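Local atomic coordinates of DegQ (Legionella fallonii, PDB entry 3PV2), a protein that probably degrades or chaperones misfolded proteins as a self-compartmentizing HtrA-family serine protease that assembles into large 12-meric particles. Residues Ile262-Leu267 with Asp304-Ile309; Ala298-Gly303 with Val333-Glu338; Thr312-Thr315 with Gln319-Thr322. All blocks are in the same frame, centred on the assembly; numbering follows the deposited sequence.

Contact 1 (Ile262-Leu267 with Asp304-Ile309)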
loop_
_atom_site.group_PDB
_atom_site.type_symbol
_atom_site.label_atom_id
_atom_site.label_comp_id
_atom_site.label_asym_id
_atom_site.label_seq_id
_atom_site.Cartn_x
_atom_site.Cartn_y
_atom_site.Cartn_z
ATOM N N ILE B 262 -16.566 40.581 34.848
ATOM C CA ILE B 262 -17.985 40.417 34.448
ATOM C C ILE B 262 -18.211 39.903 33.033
ATOM O O ILE B 262 -17.581 40.394 32.090
ATOM C CB ILE B 262 -18.669 41.738 34.415
ATOM C CG1 ILE B 262 -18.052 42.574 33.291
ATOM C CG2 ILE B 262 -18.498 42.424 35.749
ATOM C CD1 ILE B 262 -18.951 43.622 32.780
ATOM N N PHE B 263 -19.170 38.999 32.878
ATOM C CA PHE B 263 -19.541 38.545 31.590
ATOM C C PHE B 263 -20.754 39.320 31.144
ATOM O O PHE B 263 -21.674 39.575 31.945
ATOM C CB PHE B 263 -19.909 37.076 31.703
ATOM C CG PHE B 263 -18.733 36.123 31.755
ATOM C CD1 PHE B 263 -17.749 36.232 32.752
ATOM C CD2 PHE B 263 -18.694 35.019 30.866
ATOM C CE1 PHE B 263 -16.688 35.288 32.836
ATOM C CE2 PHE B 263 -17.638 34.070 30.928
ATOM C CZ PHE B 263 -16.640 34.200 31.908
ATOM N N VAL B 264 -20.824 39.643 29.856
ATOM C CA VAL B 264 -21.973 40.268 29.310
ATOM C C VAL B 264 -22.545 39.386 28.172
ATOM O O VAL B 264 -21.896 38.469 27.707
ATOM C CB VAL B 264 -21.697 41.655 28.851
ATOM C CG1 VAL B 264 -21.427 42.574 30.050
ATOM C CG2 VAL B 264 -20.587 41.658 27.795
ATOM N N GLN B 265 -23.790 39.611 27.813
ATOM C CA GLN B 265 -24.379 38.985 26.677
ATOM C C GLN B 265 -25.202 40.067 25.963
ATOM O O GLN B 265 -25.527 41.088 26.552
ATOM C CB GLN B 265 -25.267 37.845 27.068
ATOM C CG GLN B 265 -26.621 38.167 27.617
ATOM C CD GLN B 265 -27.324 36.907 28.164
ATOM O OE1 GLN B 265 -27.089 36.617 29.299
ATOM N NE2 GLN B 265 -28.136 36.162 27.366
ATOM N N HIS B 266 -25.535 39.769 24.725
ATOM C CA HIS B 266 -26.326 40.647 23.850
ATOM C C HIS B 266 -27.725 40.757 24.397
ATOM O O HIS B 266 -28.357 39.736 24.763
ATOM C CB HIS B 266 -26.351 40.074 22.395
ATOM C CG HIS B 266 -27.044 40.967 21.404
ATOM N ND1 HIS B 266 -26.496 42.160 20.954
ATOM C CD2 HIS B 266 -28.250 40.841 20.777
ATOM C CE1 HIS B 266 -27.351 42.735 20.106
ATOM N NE2 HIS B 266 -28.419 41.959 19.985
ATOM N N LEU B 267 -28.226 41.978 24.488
ATOM C CA LEU B 267 -29.566 42.190 24.941
ATOM C C LEU B 267 -30.377 42.258 23.678
ATOM O O LEU B 267 -30.359 43.279 22.947
ATOM C CB LEU B 267 -29.623 43.526 25.716
ATOM C CG LEU B 267 -31.021 43.939 26.178
ATOM C CD1 LEU B 267 -31.469 43.046 27.266
ATOM C CD2 LEU B 267 -31.128 45.475 26.610
ATOM N N ASP B 304 -28.168 43.580 35.647
ATOM C CA ASP B 304 -27.886 44.902 35.246
ATOM C C ASP B 304 -27.663 45.032 33.724
ATOM O O ASP B 304 -27.064 44.167 33.089
ATOM C CB ASP B 304 -26.634 45.464 35.950
ATOM C CG ASP B 304 -26.803 45.652 37.428
ATOM O OD1 ASP B 304 -27.909 45.445 38.002
ATOM O OD2 ASP B 304 -25.776 46.011 38.053
ATOM N N ILE B 305 -28.104 46.149 33.164
ATOM C CA ILE B 305 -27.815 46.459 31.780
ATOM C C ILE B 305 -26.814 47.629 31.762
ATOM O O ILE B 305 -27.150 48.759 32.234
ATOM C CB ILE B 305 -29.085 46.912 31.063
ATOM C CG1 ILE B 305 -30.240 45.905 31.178
ATOM C CG2 ILE B 305 -28.812 47.168 29.560
ATOM C CD1 ILE B 305 -29.922 44.692 30.602
ATOM N N ILE B 306 -25.648 47.415 31.158
ATOM C CA ILE B 306 -24.668 48.447 31.085
ATOM C C ILE B 306 -25.009 49.376 29.948
ATOM O O ILE B 306 -25.173 48.924 28.818
ATOM C CB ILE B 306 -23.246 47.881 30.853
ATOM C CG1 ILE B 306 -22.749 47.147 32.090
ATOM C CG2 ILE B 306 -22.322 49.033 30.457
ATOM C CD1 ILE B 306 -21.590 46.120 31.794
ATOM N N THR B 307 -25.213 50.644 30.227
ATOM C CA THR B 307 -25.511 51.610 29.139
ATOM C C THR B 307 -24.370 52.592 28.811
ATOM O O THR B 307 -24.422 53.319 27.798
ATOM C CB THR B 307 -26.768 52.387 29.441
ATOM O OG1 THR B 307 -26.591 53.083 30.675
ATOM C CG2 THR B 307 -27.925 51.446 29.581
ATOM N N GLN B 308 -23.336 52.602 29.636
ATOM C CA GLN B 308 -22.206 53.484 29.466
ATOM C C GLN B 308 -21.005 53.043 30.279
ATOM O O GLN B 308 -21.113 52.728 31.497
ATOM C CB GLN B 308 -22.526 54.893 29.951
ATOM C CG GLN B 308 -21.769 55.965 29.176
ATOM C CD GLN B 308 -22.151 57.433 29.571
ATOM O OE1 GLN B 308 -21.310 58.206 30.100
ATOM N NE2 GLN B 308 -23.396 57.804 29.311
ATOM N N ILE B 309 -19.864 53.091 29.616
ATOM C CA ILE B 309 -18.558 52.862 30.251
ATOM C C ILE B 309 -17.664 54.105 29.944
ATOM O O ILE B 309 -17.410 54.418 28.763
ATOM C CB ILE B 309 -17.924 51.603 29.689
ATOM C CG1 ILE B 309 -18.732 50.377 30.140
ATOM C CG2 ILE B 309 -16.444 51.472 30.139
ATOM C CD1 ILE B 309 -18.218 49.111 29.615
#

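Contact 2 (Ala298-Gly303 with Val333-Glu338)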
loop_
_atom_site.group_PDB
_atom_site.type_symbol
_atom_site.label_atom_id
_atom_site.label_comp_id
_atom_site.label_asym_id
_atom_site.label_seq_id
_atom_site.Cartn_x
_atom_site.Cartn_y
_atom_site.Cartn_z
ATOM N N ALA B 298 -17.314 47.129 42.835
ATOM C CA ALA B 298 -18.005 48.320 42.365
ATOM C C ALA B 298 -19.511 48.296 42.565
ATOM O O ALA B 298 -20.142 49.350 42.437
ATOM C CB ALA B 298 -17.687 48.548 40.942
ATOM N N GLY B 299 -20.103 47.123 42.853
ATOM C CA GLY B 299 -21.494 47.020 43.130
ATOM C C GLY B 299 -22.335 46.511 41.954
ATOM O O GLY B 299 -23.551 46.539 42.026
ATOM N N LEU B 300 -21.694 46.001 40.907
ATOM C CA LEU B 300 -22.386 45.458 39.728
ATOM C C LEU B 300 -23.082 44.149 40.070
ATOM O O LEU B 300 -22.595 43.400 40.886
ATOM C CB LEU B 300 -21.401 45.226 38.595
ATOM C CG LEU B 300 -21.877 45.142 37.155
ATOM C CD1 LEU B 300 -22.249 46.508 36.620
ATOM C CD2 LEU B 300 -20.831 44.532 36.218
ATOM N N LYS B 301 -24.236 43.898 39.463
ATOM C CA LYS B 301 -24.934 42.661 39.654
ATOM C C LYS B 301 -25.461 42.081 38.347
ATOM O O LYS B 301 -25.773 42.815 37.391
ATOM C CB LYS B 301 -26.150 42.936 40.545
ATOM C CG LYS B 301 -25.758 43.471 41.910
ATOM C CD LYS B 301 -26.905 43.368 42.907
ATOM C CE LYS B 301 -26.377 43.623 44.372
ATOM N NZ LYS B 301 -27.512 43.666 45.365
ATOM N N ALA B 302 -25.639 40.753 38.374
ATOM C CA ALA B 302 -26.252 40.014 37.294
ATOM C C ALA B 302 -27.609 40.650 37.038
ATOM O O ALA B 302 -28.320 40.905 37.961
ATOM C CB ALA B 302 -26.402 38.496 37.683
ATOM N N GLY B 303 -27.948 40.881 35.781
ATOM C CA GLY B 303 -29.268 41.419 35.414
ATOM C C GLY B 303 -29.204 42.916 35.149
ATOM O O GLY B 303 -30.130 43.476 34.570
ATOM N N VAL B 333 -12.713 53.186 36.206
ATOM C CA VAL B 333 -13.707 53.218 35.159
ATOM C C VAL B 333 -15.122 53.452 35.684
ATOM O O VAL B 333 -15.530 52.884 36.721
ATOM C CB VAL B 333 -13.648 51.980 34.217
ATOM C CG1 VAL B 333 -12.907 50.828 34.835
ATOM C CG2 VAL B 333 -15.008 51.604 33.762
ATOM N N LYS B 334 -15.827 54.326 34.958
ATOM C CA LYS B 334 -17.162 54.721 35.329
ATOM C C LYS B 334 -18.128 53.793 34.578
ATOM O O LYS B 334 -18.001 53.635 33.390
ATOM C CB LYS B 334 -17.395 56.178 34.960
ATOM C CG LYS B 334 -18.831 56.609 34.931
ATOM C CD LYS B 334 -18.954 58.097 34.737
ATOM C CE LYS B 334 -20.254 58.428 34.071
ATOM N NZ LYS B 334 -20.346 59.858 33.633
ATOM N N ILE B 335 -19.060 53.173 35.275
ATOM C CA ILE B 335 -20.024 52.273 34.597
ATOM C C ILE B 335 -21.435 52.683 34.930
ATOM O O ILE B 335 -21.773 52.778 36.080
ATOM C CB ILE B 335 -19.832 50.782 34.981
ATOM C CG1 ILE B 335 -18.400 50.294 34.710
ATOM C CG2 ILE B 335 -20.771 49.957 34.161
ATOM C CD1 ILE B 335 -17.969 49.018 35.553
ATOM N N ILE B 336 -22.263 52.948 33.931
ATOM C CA ILE B 336 -23.632 53.372 34.200
ATOM C C ILE B 336 -24.501 52.199 33.816
ATOM O O ILE B 336 -24.347 51.693 32.748
ATOM C CB ILE B 336 -24.036 54.670 33.408
ATOM C CG1 ILE B 336 -23.245 55.886 33.922
ATOM C CG2 ILE B 336 -25.558 55.007 33.553
ATOM C CD1 ILE B 336 -23.649 57.181 33.204
ATOM N N VAL B 337 -25.369 51.751 34.710
ATOM C CA VAL B 337 -26.266 50.603 34.433
ATOM C C VAL B 337 -27.721 50.988 34.693
ATOM O O VAL B 337 -28.030 51.963 35.300
ATOM C CB VAL B 337 -25.905 49.297 35.234
ATOM C CG1 VAL B 337 -24.417 48.782 34.896
ATOM C CG2 VAL B 337 -26.062 49.525 36.684
ATOM N N GLU B 338 -28.608 50.164 34.179
ATOM C CA GLU B 338 -30.000 50.230 34.522
ATOM C C GLU B 338 -30.242 48.997 35.354
ATOM O O GLU B 338 -29.932 47.908 34.931
ATOM C CB GLU B 338 -30.903 50.147 33.288
ATOM C CG GLU B 338 -30.972 51.390 32.453
ATOM C CD GLU B 338 -31.882 52.435 33.020
ATOM O OE1 GLU B 338 -32.960 52.149 33.570
ATOM O OE2 GLU B 338 -31.507 53.595 32.911
#

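Contact 3 (Thr312-Thr315 with Gln319-Thr322)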
loop_
_atom_site.group_PDB
_atom_site.type_symbol
_atom_site.label_atom_id
_atom_site.label_comp_id
_atom_site.label_asym_id
_atom_site.label_seq_id
_atom_site.Cartn_x
_atom_site.Cartn_y
_atom_site.Cartn_z
ATOM N N THR B 312 -18.128 56.235 26.757
ATOM C CA THR B 312 -18.660 55.508 25.616
ATOM C C THR B 312 -20.064 55.013 25.909
ATOM O O THR B 312 -20.306 54.247 26.837
ATOM C CB THR B 312 -17.783 54.330 25.243
ATOM O OG1 THR B 312 -16.445 54.782 25.084
ATOM C CG2 THR B 312 -18.221 53.706 23.970
ATOM N N LYS B 313 -20.976 55.510 25.108
ATOM C CA LYS B 313 -22.300 55.011 25.082
ATOM C C LYS B 313 -22.299 53.510 24.670
ATOM O O LYS B 313 -21.696 53.130 23.668
ATOM C CB LYS B 313 -23.104 55.856 24.129
ATOM C CG LYS B 313 -24.573 55.816 24.390
ATOM C CD LYS B 313 -24.990 56.525 25.714
ATOM C CE LYS B 313 -26.446 56.046 26.113
ATOM N NZ LYS B 313 -26.639 55.796 27.590
ATOM N N ILE B 314 -22.935 52.650 25.468
ATOM C CA ILE B 314 -22.937 51.226 25.121
ATOM C C ILE B 314 -24.298 50.758 24.621
ATOM O O ILE B 314 -25.289 50.806 25.326
ATOM C CB ILE B 314 -22.314 50.300 26.237
ATOM C CG1 ILE B 314 -20.785 50.171 26.002
ATOM C CG2 ILE B 314 -22.842 48.900 26.061
ATOM C CD1 ILE B 314 -20.019 50.859 26.811
ATOM N N THR B 315 -24.321 50.338 23.360
ATOM C CA THR B 315 -25.513 49.857 22.713
ATOM C C THR B 315 -25.404 48.385 22.329
ATOM O O THR B 315 -26.379 47.798 21.910
ATOM C CB THR B 315 -25.832 50.685 21.412
ATOM O OG1 THR B 315 -24.773 50.539 20.454
ATOM C CG2 THR B 315 -26.059 52.164 21.726
ATOM N N GLN B 319 -19.144 45.897 22.557
ATOM C CA GLN B 319 -18.421 47.118 22.933
ATOM C C GLN B 319 -17.869 47.097 24.354
ATOM O O GLN B 319 -16.939 47.824 24.633
ATOM C CB GLN B 319 -19.273 48.390 22.769
ATOM C CG GLN B 319 -19.910 48.540 21.489
ATOM C CD GLN B 319 -20.939 49.667 21.502
ATOM O OE1 GLN B 319 -21.891 49.660 22.275
ATOM N NE2 GLN B 319 -20.733 50.656 20.646
ATOM N N VAL B 320 -18.392 46.258 25.242
ATOM C CA VAL B 320 -17.951 46.308 26.608
ATOM C C VAL B 320 -16.554 45.743 26.674
ATOM O O VAL B 320 -15.643 46.308 27.302
ATOM C CB VAL B 320 -18.890 45.527 27.494
ATOM C CG1 VAL B 320 -18.260 45.237 28.876
ATOM C CG2 VAL B 320 -20.213 46.247 27.595
ATOM N N LYS B 321 -16.369 44.670 25.931
ATOM C CA LYS B 321 -15.149 43.844 25.985
ATOM C C LYS B 321 -14.033 44.674 25.381
ATOM O O LYS B 321 -12.976 44.945 25.999
ATOM C CB LYS B 321 -15.420 42.568 25.201
ATOM C CG LYS B 321 -17.000 42.236 25.156
ATOM C CD LYS B 321 -17.388 40.805 24.642
ATOM C CE LYS B 321 -17.251 39.702 25.723
ATOM N NZ LYS B 321 -18.119 38.468 25.455
ATOM N N THR B 322 -14.342 45.171 24.197
ATOM C CA THR B 322 -13.603 46.216 23.579
ATOM C C THR B 322 -13.274 47.397 24.501
ATOM O O THR B 322 -12.100 47.625 24.780
ATOM C CB THR B 322 -14.371 46.642 22.313
ATOM O OG1 THR B 322 -14.323 45.541 21.372
ATOM C CG2 THR B 322 -13.818 47.942 21.705
#

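Contact 1 (Ile262-Leu267 with Asp304-Ile309)
The hydrophobic core of the first PDZ domain is built here, where I262, V264 and L267 reach inward from strand 262-266 and its end to I305 and I306 of strand 305-309. I306 is the hub. Its CD1 meets CD1 of I262 tip to tip at 3.8 Å, and the same methyl lies 4.0 Å from CG1 of V264, whose side chain crosses that of I306 at about a right angle. I306 gets its end there through an extended chain, with CG1 beside the backbone N (chi1 -70°) and chi2 at 159°.

The two strands do not pair directly. Strand 284-289 bonds to both, and the sheet curls so that strands 262-266 and 305-309 meet through their side chains, as in the rolled sheet of PDZ domains. By analogy with other HtrA proteins, I262 probably closes the carboxylate-binding loop, and the strand it begins probably borders the peptide groove.

Further along, L267 and I305 cross nearly at right angles. The CB of I305 starts off to one side, but a bend at chi2 (-62°) brings CD1 within 4.0 Å of CD1 of L267, while CG2 of I305 sits 4.1 Å from CD2 of L267. A classic beta bulge at T307 and Q308, both facing I336, lies within strand 305-309. Q265 OE1 accepts a hydrogen bond from Y447 N of a second subunit.

Contact 2 (Ala298-Gly303 with Val333-Glu338)
The flat groups nearest each other are two backbone carbonyls, with O of G303 4.5 Å from O of E338. Both are acceptors, so this is a distant approach and not a bond. The carboxylate of E338 is no part of it: that side chain leads away from the loop and packs on Y277 and F281. No aromatic ring or side-chain amide is stacked between the segments.

What carries the contact is aliphatic. L300 sends one branch, CD1, across to strand 332-339, where it presses on CG1 of V337 at 3.6 Å, a snug fit. The same methyl only loosely approaches CG2 of I335 (4.5 Å), two residues back on the same face of the strand. The L300 and V337 side chains cross obliquely. L300 starts off beside the strand and reaches it because CG stands opposite the backbone N (chi1 -158°), with its end turned inward. V337 offers the branch that lies beside its own N. L300 also packs on I262 and L346.

The loop follows helix 294-298, which ends in a Schellman motif at G299 (phi 101°). G303 has a similar positive phi, and the run from L300 to G303 lies at about 33° to that from I335 to E338. R339, the last residue of that strand, donates to G299 O through NH2 and makes a salt bridge with D304 OD2, which in turn accepts from K301 N.

The chemistry thus implies a division of labour in this PDZ domain: apolar side chains seat the turn on the sheet, while the polar and charged bonds along the loop probably set its shape.

Contact 3 (Thr312-Thr315 with Gln319-Thr322)
Q319, early in helix 318-325, turns its side chain back to T315 in the loop that leads into the helix. Its CG lies beside the backbone N and away from the carbonyl carbon (chi1 -51°), the chain is extended beyond CG, and the amide end therefore projects out to the loop. There OE1 takes the backbone N-H of T315 at an N to OE1 distance of 2.7 Å. The bond is fairly straight at hydrogen (153°), and the donor lies in the carbonyl plane, nearly in line with the C=O bond (C=O...N angle 159°). The backbone N of Q316 donates to the same OE1, so two successive peptide groups grip one oxygen. That double hold supports the modelled choice of oxygen over nitrogen and fixes the rotation of the amide.

The OG1 of T315 sits between its own backbone N and carbonyl carbon, 3.5 Å from OE1 of Q319, a near approach and not a bond. I314 runs past Q319 in the opposite direction: its CA is 3.4 Å from OE1, and its CG1 is 4.0 Å from CB of Q319. Its other branch, CG2, stands opposite the backbone N and meets CG2 of V320 at 4.0 Å, the two side chains crossing at about a right angle. Both I314 and V320 also touch I309 and A284, which ties the helix to the sheet. In PDZ domains the helix at this position forms one wall of the peptide groove.

Chemically, a side-chain carbonyl stands in as acceptor for two loop N-H groups, with apolar contacts from I314 beside it. The two donors probably polarise the amide, and the bonds pin the loop to the first turn of the helix.

How the contacts relate
All three contacts belong to the first PDZ domain and share strand 305-309 or its neighbours. Contacts 1 and 2 have centres 8 Å apart and are knitted by strand pairing: Q308 O lies 2.7 Å from I336 N, and I305 O 2.8 Å from E338 N, both probable hydrogen bonds. Contacts 1 and 3 also have centres 8 Å apart, joined by a probable hydrogen bond, I314 N to T307 O, 2.8 Å. Contacts 2 and 3 stand 13 Å apart between centres and about 6 Å apart at their nearest atoms, without touching. By family analogy, strand 262-266 of contact 1 and the helix of contact 3 probably flank the peptide groove.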